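PDB 1R0K: 1-deoxy-D-xylulose 5-phosphate reductoisomerase from Zymomonas mobilis, which catalyses the NADPH-dependent rearrangement and reduction of 1-deoxy-D-xylulose 5-phosphate to 2-C-methyl-D-erythritol 4-phosphate, an early step of isoprenoid biosynthesis. Local coordinates for residues Tyr167-Arg181 against Glu237-Glu251. Numbering follows the deposited sequence.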
loop_
_atom_site.group_PDB
_atom_site.type_symbol
_atom_site.label_atom_id
_atom_site.label_comp_id
_atom_site.label_asym_id
_atom_site.label_seq_id
_atom_site.Cartn_x
_atom_site.Cartn_y
_atom_site.Cartn_z
ATOM N N TYR B 167 3.609 10.418 -11.021
ATOM C CA TYR B 167 3.739 10.474 -9.566
ATOM C C TYR B 167 4.681 9.399 -9.045
ATOM O O TYR B 167 5.069 9.413 -7.874
ATOM C CB TYR B 167 2.377 10.298 -8.888
ATOM C CG TYR B 167 1.386 11.417 -9.137
ATOM C CD1 TYR B 167 1.790 12.632 -9.693
ATOM C CD2 TYR B 167 0.045 11.267 -8.782
ATOM C CE1 TYR B 167 0.878 13.671 -9.889
ATOM C CE2 TYR B 167 -0.871 12.296 -8.973
ATOM C CZ TYR B 167 -0.449 13.493 -9.525
ATOM O OH TYR B 167 -1.363 14.512 -9.704
ATOM N N VAL B 168 5.043 8.459 -9.909
ATOM C CA VAL B 168 5.931 7.377 -9.509
ATOM C C VAL B 168 7.409 7.766 -9.519
ATOM O O VAL B 168 7.915 8.287 -10.513
ATOM C CB VAL B 168 5.767 6.135 -10.434
ATOM C CG1 VAL B 168 6.814 5.071 -10.075
ATOM C CG2 VAL B 168 4.371 5.562 -10.297
ATOM N N ARG B 169 8.094 7.513 -8.407
ATOM C CA ARG B 169 9.524 7.774 -8.319
ATOM C C ARG B 169 10.228 6.464 -8.656
ATOM O O ARG B 169 11.219 6.445 -9.384
ATOM C CB ARG B 169 9.929 8.217 -6.915
ATOM C CG ARG B 169 11.443 8.273 -6.715
ATOM C CD ARG B 169 11.790 8.997 -5.436
ATOM N NE ARG B 169 11.459 10.415 -5.537
ATOM C CZ ARG B 169 10.959 11.135 -4.540
ATOM N NH1 ARG B 169 10.725 10.568 -3.364
ATOM N NH2 ARG B 169 10.707 12.426 -4.717
ATOM N N ARG B 170 9.712 5.364 -8.117
ATOM C CA ARG B 170 10.290 4.055 -8.390
ATOM C C ARG B 170 9.306 2.928 -8.101
ATOM O O ARG B 170 8.406 3.067 -7.276
ATOM C CB ARG B 170 11.565 3.829 -7.563
ATOM C CG ARG B 170 11.358 3.845 -6.059
ATOM C CD ARG B 170 12.552 3.251 -5.280
ATOM N NE ARG B 170 12.415 3.548 -3.858
ATOM C CZ ARG B 170 13.116 2.987 -2.875
ATOM N NH1 ARG B 170 14.035 2.063 -3.125
ATOM N NH2 ARG B 170 12.894 3.368 -1.628
ATOM N N ILE B 171 9.468 1.824 -8.824
ATOM C CA ILE B 171 8.649 0.635 -8.626
ATOM C C ILE B 171 9.638 -0.427 -8.156
ATOM O O ILE B 171 10.650 -0.688 -8.813
ATOM C CB ILE B 171 7.966 0.161 -9.932
ATOM C CG1 ILE B 171 6.820 1.111 -10.292
ATOM C CG2 ILE B 171 7.458 -1.271 -9.769
ATOM C CD1 ILE B 171 6.024 0.690 -11.517
ATOM N N ILE B 172 9.348 -1.019 -7.007
ATOM C CA ILE B 172 10.216 -2.033 -6.435
ATOM C C ILE B 172 9.598 -3.408 -6.612
ATOM O O ILE B 172 8.555 -3.706 -6.037
ATOM C CB ILE B 172 10.431 -1.790 -4.935
ATOM C CG1 ILE B 172 10.911 -0.358 -4.703
ATOM C CG2 ILE B 172 11.437 -2.795 -4.382
ATOM C CD1 ILE B 172 10.947 0.029 -3.239
ATOM N N ILE B 173 10.232 -4.233 -7.432
ATOM C CA ILE B 173 9.749 -5.582 -7.641
ATOM C C ILE B 173 10.483 -6.435 -6.616
ATOM O O ILE B 173 11.703 -6.574 -6.669
ATOM C CB ILE B 173 10.078 -6.097 -9.052
ATOM C CG1 ILE B 173 9.498 -5.150 -10.102
ATOM C CG2 ILE B 173 9.516 -7.501 -9.235
ATOM C CD1 ILE B 173 9.844 -5.543 -11.524
ATOM N N THR B 174 9.744 -6.978 -5.659
ATOM C CA THR B 174 10.364 -7.822 -4.648
ATOM C C THR B 174 10.659 -9.184 -5.256
ATOM O O THR B 174 9.969 -9.623 -6.177
ATOM C CB THR B 174 9.463 -7.970 -3.415
ATOM O OG1 THR B 174 8.133 -8.314 -3.826
ATOM C CG2 THR B 174 9.440 -6.660 -2.631
ATOM N N ALA B 175 11.696 -9.842 -4.744
ATOM C CA ALA B 175 12.111 -11.140 -5.252
ATOM C C ALA B 175 12.581 -12.010 -4.100
ATOM O O ALA B 175 13.336 -11.547 -3.249
ATOM C CB ALA B 175 13.254 -10.968 -6.260
ATOM N N SER B 176 12.135 -13.262 -4.074
ATOM C CA SER B 176 12.539 -14.181 -3.019
ATOM C C SER B 176 14.038 -14.405 -3.121
ATOM O O SER B 176 14.714 -14.610 -2.116
ATOM C CB SER B 176 11.834 -15.530 -3.177
ATOM O OG SER B 176 12.298 -16.198 -4.339
ATOM N N GLY B 177 14.549 -14.378 -4.347
ATOM C CA GLY B 177 15.968 -14.602 -4.556
ATOM C C GLY B 177 16.207 -16.016 -5.046
ATOM O O GLY B 177 17.314 -16.371 -5.460
ATOM N N GLY B 178 15.158 -16.830 -4.993
ATOM C CA GLY B 178 15.265 -18.202 -5.449
ATOM C C GLY B 178 15.991 -19.108 -4.473
ATOM O O GLY B 178 16.473 -18.649 -3.442
ATOM N N PRO B 179 16.095 -20.407 -4.782
ATOM C CA PRO B 179 16.774 -21.365 -3.905
ATOM C C PRO B 179 18.282 -21.143 -3.754
ATOM O O PRO B 179 18.883 -21.619 -2.791
ATOM C CB PRO B 179 16.438 -22.710 -4.549
ATOM C CG PRO B 179 16.370 -22.370 -6.000
ATOM C CD PRO B 179 15.581 -21.077 -5.991
ATOM N N PHE B 180 18.890 -20.413 -4.683
ATOM C CA PHE B 180 20.330 -20.170 -4.612
ATOM C C PHE B 180 20.687 -18.737 -4.262
ATOM O O PHE B 180 21.758 -18.247 -4.626
ATOM C CB PHE B 180 20.989 -20.564 -5.933
ATOM C CG PHE B 180 20.748 -21.992 -6.308
ATOM C CD1 PHE B 180 20.997 -23.009 -5.393
ATOM C CD2 PHE B 180 20.246 -22.324 -7.556
ATOM C CE1 PHE B 180 20.745 -24.341 -5.713
ATOM C CE2 PHE B 180 19.990 -23.655 -7.886
ATOM C CZ PHE B 180 20.239 -24.665 -6.959
ATOM N N ARG B 181 19.791 -18.079 -3.536
ATOM C CA ARG B 181 19.991 -16.695 -3.124
ATOM C C ARG B 181 21.342 -16.446 -2.458
ATOM O O ARG B 181 21.948 -15.394 -2.649
ATOM C CB ARG B 181 18.874 -16.266 -2.160
ATOM C CG ARG B 181 19.067 -14.872 -1.550
ATOM C CD ARG B 181 17.902 -14.503 -0.632
ATOM N NE ARG B 181 17.735 -15.452 0.470
ATOM C CZ ARG B 181 18.351 -15.367 1.646
ATOM N NH1 ARG B 181 19.191 -14.368 1.899
ATOM N NH2 ARG B 181 18.117 -16.280 2.581
ATOM N N GLU B 237 13.364 -1.199 -9.723
ATOM C CA GLU B 237 14.348 -1.742 -8.807
ATOM C C GLU B 237 13.907 -3.134 -8.404
ATOM O O GLU B 237 12.719 -3.385 -8.218
ATOM C CB GLU B 237 14.444 -0.892 -7.543
ATOM C CG GLU B 237 15.317 0.336 -7.658
ATOM C CD GLU B 237 15.264 1.177 -6.402
ATOM O OE1 GLU B 237 15.036 0.604 -5.313
ATOM O OE2 GLU B 237 15.465 2.406 -6.506
ATOM N N ILE B 238 14.864 -4.042 -8.282
ATOM C CA ILE B 238 14.545 -5.386 -7.840
ATOM C C ILE B 238 15.100 -5.447 -6.426
ATOM O O ILE B 238 16.243 -5.054 -6.184
ATOM C CB ILE B 238 15.214 -6.458 -8.721
ATOM C CG1 ILE B 238 14.657 -6.369 -10.144
ATOM C CG2 ILE B 238 14.977 -7.853 -8.128
ATOM C CD1 ILE B 238 15.331 -7.319 -11.120
ATOM N N LEU B 239 14.277 -5.894 -5.487
ATOM C CA LEU B 239 14.697 -5.990 -4.097
ATOM C C LEU B 239 14.504 -7.416 -3.608
ATOM O O LEU B 239 13.388 -7.938 -3.634
ATOM C CB LEU B 239 13.879 -5.019 -3.227
ATOM C CG LEU B 239 14.096 -5.055 -1.706
ATOM C CD1 LEU B 239 15.510 -4.613 -1.359
ATOM C CD2 LEU B 239 13.081 -4.150 -1.017
ATOM N N VAL B 240 15.591 -8.053 -3.176
ATOM C CA VAL B 240 15.499 -9.417 -2.672
ATOM C C VAL B 240 14.883 -9.367 -1.278
ATOM O O VAL B 240 15.330 -8.624 -0.407
ATOM C CB VAL B 240 16.883 -10.103 -2.631
ATOM C CG1 VAL B 240 16.768 -11.473 -1.979
ATOM C CG2 VAL B 240 17.425 -10.250 -4.062
ATOM N N HIS B 241 13.838 -10.162 -1.096
ATOM C CA HIS B 241 13.077 -10.232 0.145
ATOM C C HIS B 241 12.667 -11.702 0.268
ATOM O O HIS B 241 11.647 -12.123 -0.269
ATOM C CB HIS B 241 11.869 -9.283 0.004
ATOM C CG HIS B 241 10.805 -9.470 1.038
ATOM N ND1 HIS B 241 11.075 -9.530 2.388
ATOM C CD2 HIS B 241 9.463 -9.592 0.915
ATOM C CE1 HIS B 241 9.942 -9.685 3.053
ATOM N NE2 HIS B 241 8.949 -9.726 2.181
ATOM N N PRO B 242 13.476 -12.505 0.982
ATOM C CA PRO B 242 13.228 -13.940 1.175
ATOM C C PRO B 242 11.804 -14.378 1.520
ATOM O O PRO B 242 11.258 -15.271 0.875
ATOM C CB PRO B 242 14.231 -14.319 2.262
ATOM C CG PRO B 242 15.380 -13.378 1.996
ATOM C CD PRO B 242 14.647 -12.070 1.766
ATOM N N GLN B 243 11.205 -13.756 2.532
ATOM C CA GLN B 243 9.855 -14.129 2.963
ATOM C C GLN B 243 8.777 -13.978 1.893
ATOM O O GLN B 243 7.749 -14.651 1.941
ATOM C CB GLN B 243 9.446 -13.315 4.194
ATOM C CG GLN B 243 10.263 -13.577 5.461
ATOM C CD GLN B 243 11.664 -13.002 5.393
ATOM O OE1 GLN B 243 11.920 -12.041 4.671
ATOM N NE2 GLN B 243 12.572 -13.573 6.169
ATOM N N SER B 244 9.003 -13.082 0.937
ATOM C CA SER B 244 8.035 -12.852 -0.132
ATOM C C SER B 244 6.638 -12.520 0.388
ATOM O O SER B 244 5.639 -12.952 -0.196
ATOM C CB SER B 244 7.947 -14.079 -1.053
ATOM O OG SER B 244 9.177 -14.311 -1.715
ATOM N N VAL B 245 6.559 -11.773 1.487
ATOM C CA VAL B 245 5.257 -11.390 2.030
ATOM C C VAL B 245 4.894 -10.032 1.453
ATOM O O VAL B 245 3.724 -9.753 1.192
ATOM C CB VAL B 245 5.253 -11.352 3.578
ATOM C CG1 VAL B 245 5.136 -12.773 4.114
ATOM C CG2 VAL B 245 6.518 -10.704 4.099
ATOM N N ILE B 246 5.897 -9.180 1.261
ATOM C CA ILE B 246 5.650 -7.899 0.608
ATOM C C ILE B 246 5.778 -8.330 -0.849
ATOM O O ILE B 246 6.849 -8.771 -1.291
ATOM C CB ILE B 246 6.719 -6.837 0.949
ATOM C CG1 ILE B 246 6.575 -6.428 2.419
ATOM C CG2 ILE B 246 6.565 -5.628 0.027
ATOM C CD1 ILE B 246 7.511 -5.320 2.861
ATOM N N HIS B 247 4.677 -8.231 -1.580
ATOM C CA HIS B 247 4.626 -8.682 -2.963
ATOM C C HIS B 247 5.160 -7.721 -4.026
ATOM O O HIS B 247 5.357 -8.124 -5.170
ATOM C CB HIS B 247 3.196 -9.133 -3.263
ATOM C CG HIS B 247 2.738 -10.259 -2.384
ATOM N ND1 HIS B 247 1.467 -10.327 -1.855
ATOM C CD2 HIS B 247 3.399 -11.348 -1.919
ATOM C CE1 HIS B 247 1.365 -11.406 -1.098
ATOM N NE2 HIS B 247 2.522 -12.043 -1.121
ATOM N N SER B 248 5.405 -6.474 -3.619
ATOM C CA SER B 248 5.982 -5.403 -4.444
ATOM C C SER B 248 5.552 -4.028 -3.945
ATOM O O SER B 248 4.617 -3.909 -3.155
ATOM C CB SER B 248 5.652 -5.562 -5.932
ATOM O OG SER B 248 6.580 -6.459 -6.532
ATOM N N MET B 249 6.237 -2.982 -4.399
ATOM C CA MET B 249 5.920 -1.648 -3.911
ATOM C C MET B 249 6.070 -0.547 -4.950
ATOM O O MET B 249 6.711 -0.730 -5.991
ATOM C CB MET B 249 6.826 -1.328 -2.719
ATOM C CG MET B 249 6.955 -2.455 -1.708
ATOM S SD MET B 249 8.072 -2.041 -0.338
ATOM C CE MET B 249 9.566 -2.860 -0.852
ATOM N N VAL B 250 5.480 0.606 -4.640
ATOM C CA VAL B 250 5.554 1.773 -5.512
ATOM C C VAL B 250 5.821 3.007 -4.657
ATOM O O VAL B 250 5.068 3.293 -3.719
ATOM C CB VAL B 250 4.229 2.013 -6.281
ATOM C CG1 VAL B 250 4.347 3.273 -7.124
ATOM C CG2 VAL B 250 3.897 0.821 -7.164
ATOM N N GLU B 251 6.893 3.734 -4.959
ATOM C CA GLU B 251 7.181 4.946 -4.202
ATOM C C GLU B 251 6.716 6.153 -4.998
ATOM O O GLU B 251 6.934 6.236 -6.210
ATOM C CB GLU B 251 8.675 5.102 -3.901
ATOM C CG GLU B 251 8.950 6.270 -2.944
ATOM C CD GLU B 251 10.424 6.519 -2.708
ATOM O OE1 GLU B 251 11.174 5.543 -2.514
ATOM O OE2 GLU B 251 10.831 7.701 -2.699
#
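Arg170 and Glu251 meet beside a classic beta bulge, where Arg169 and Arg170 both face Glu251. Arg170 grips one oxygen with two nitrogens: NE lies 2.7 Å from Glu251 OE1, above the carboxylate plane, and NH2 meets the same atom nearly along its C-O axis. NH2 also bonds Leu287 O of the second subunit. The guanidinium and carboxylate planes are 80° apart. NH1 reaches the syn side of Glu237 OE1 at 2.8 Å. The Arg170 chain starts with CG between backbone N and carbonyl carbon (chi1 62°) and then runs extended, which carries it between the two glutamates. Ile172 CD1 lies over one guanidinium face. Arg169 bends at chi3 (-68°) and brings NH1 to 2.9 Å from Glu251 OE2. Each Glu251 oxygen thus has its own arginine, and Ser286 of the second subunit also bonds OE2.

Further along, Ile172 CG2 presses against Leu239 CB at a tight 3.5 Å, and Met249 CE touches Ile172 CD1 and CG2. Thr174 OG1 donates to Ile246 O at 2.9 Å, tying the strand to the start of 246-251. Beyond the strand, Pro242 CG lies against one face of the Arg181 guanidinium, toward its rim, while NH1 forms a salt bridge with Glu298. Ser176, a predicted substrate-binding residue, forms an ST turn with Gly178 N.

Strand 168-175 lies between 236-240, to which it is parallel, and 246-252, to which it is antiparallel. Helix 216-229 packs on Ile171, Ile173 and Ala175. Phe289 of the second subunit packs on Leu239 and Met249.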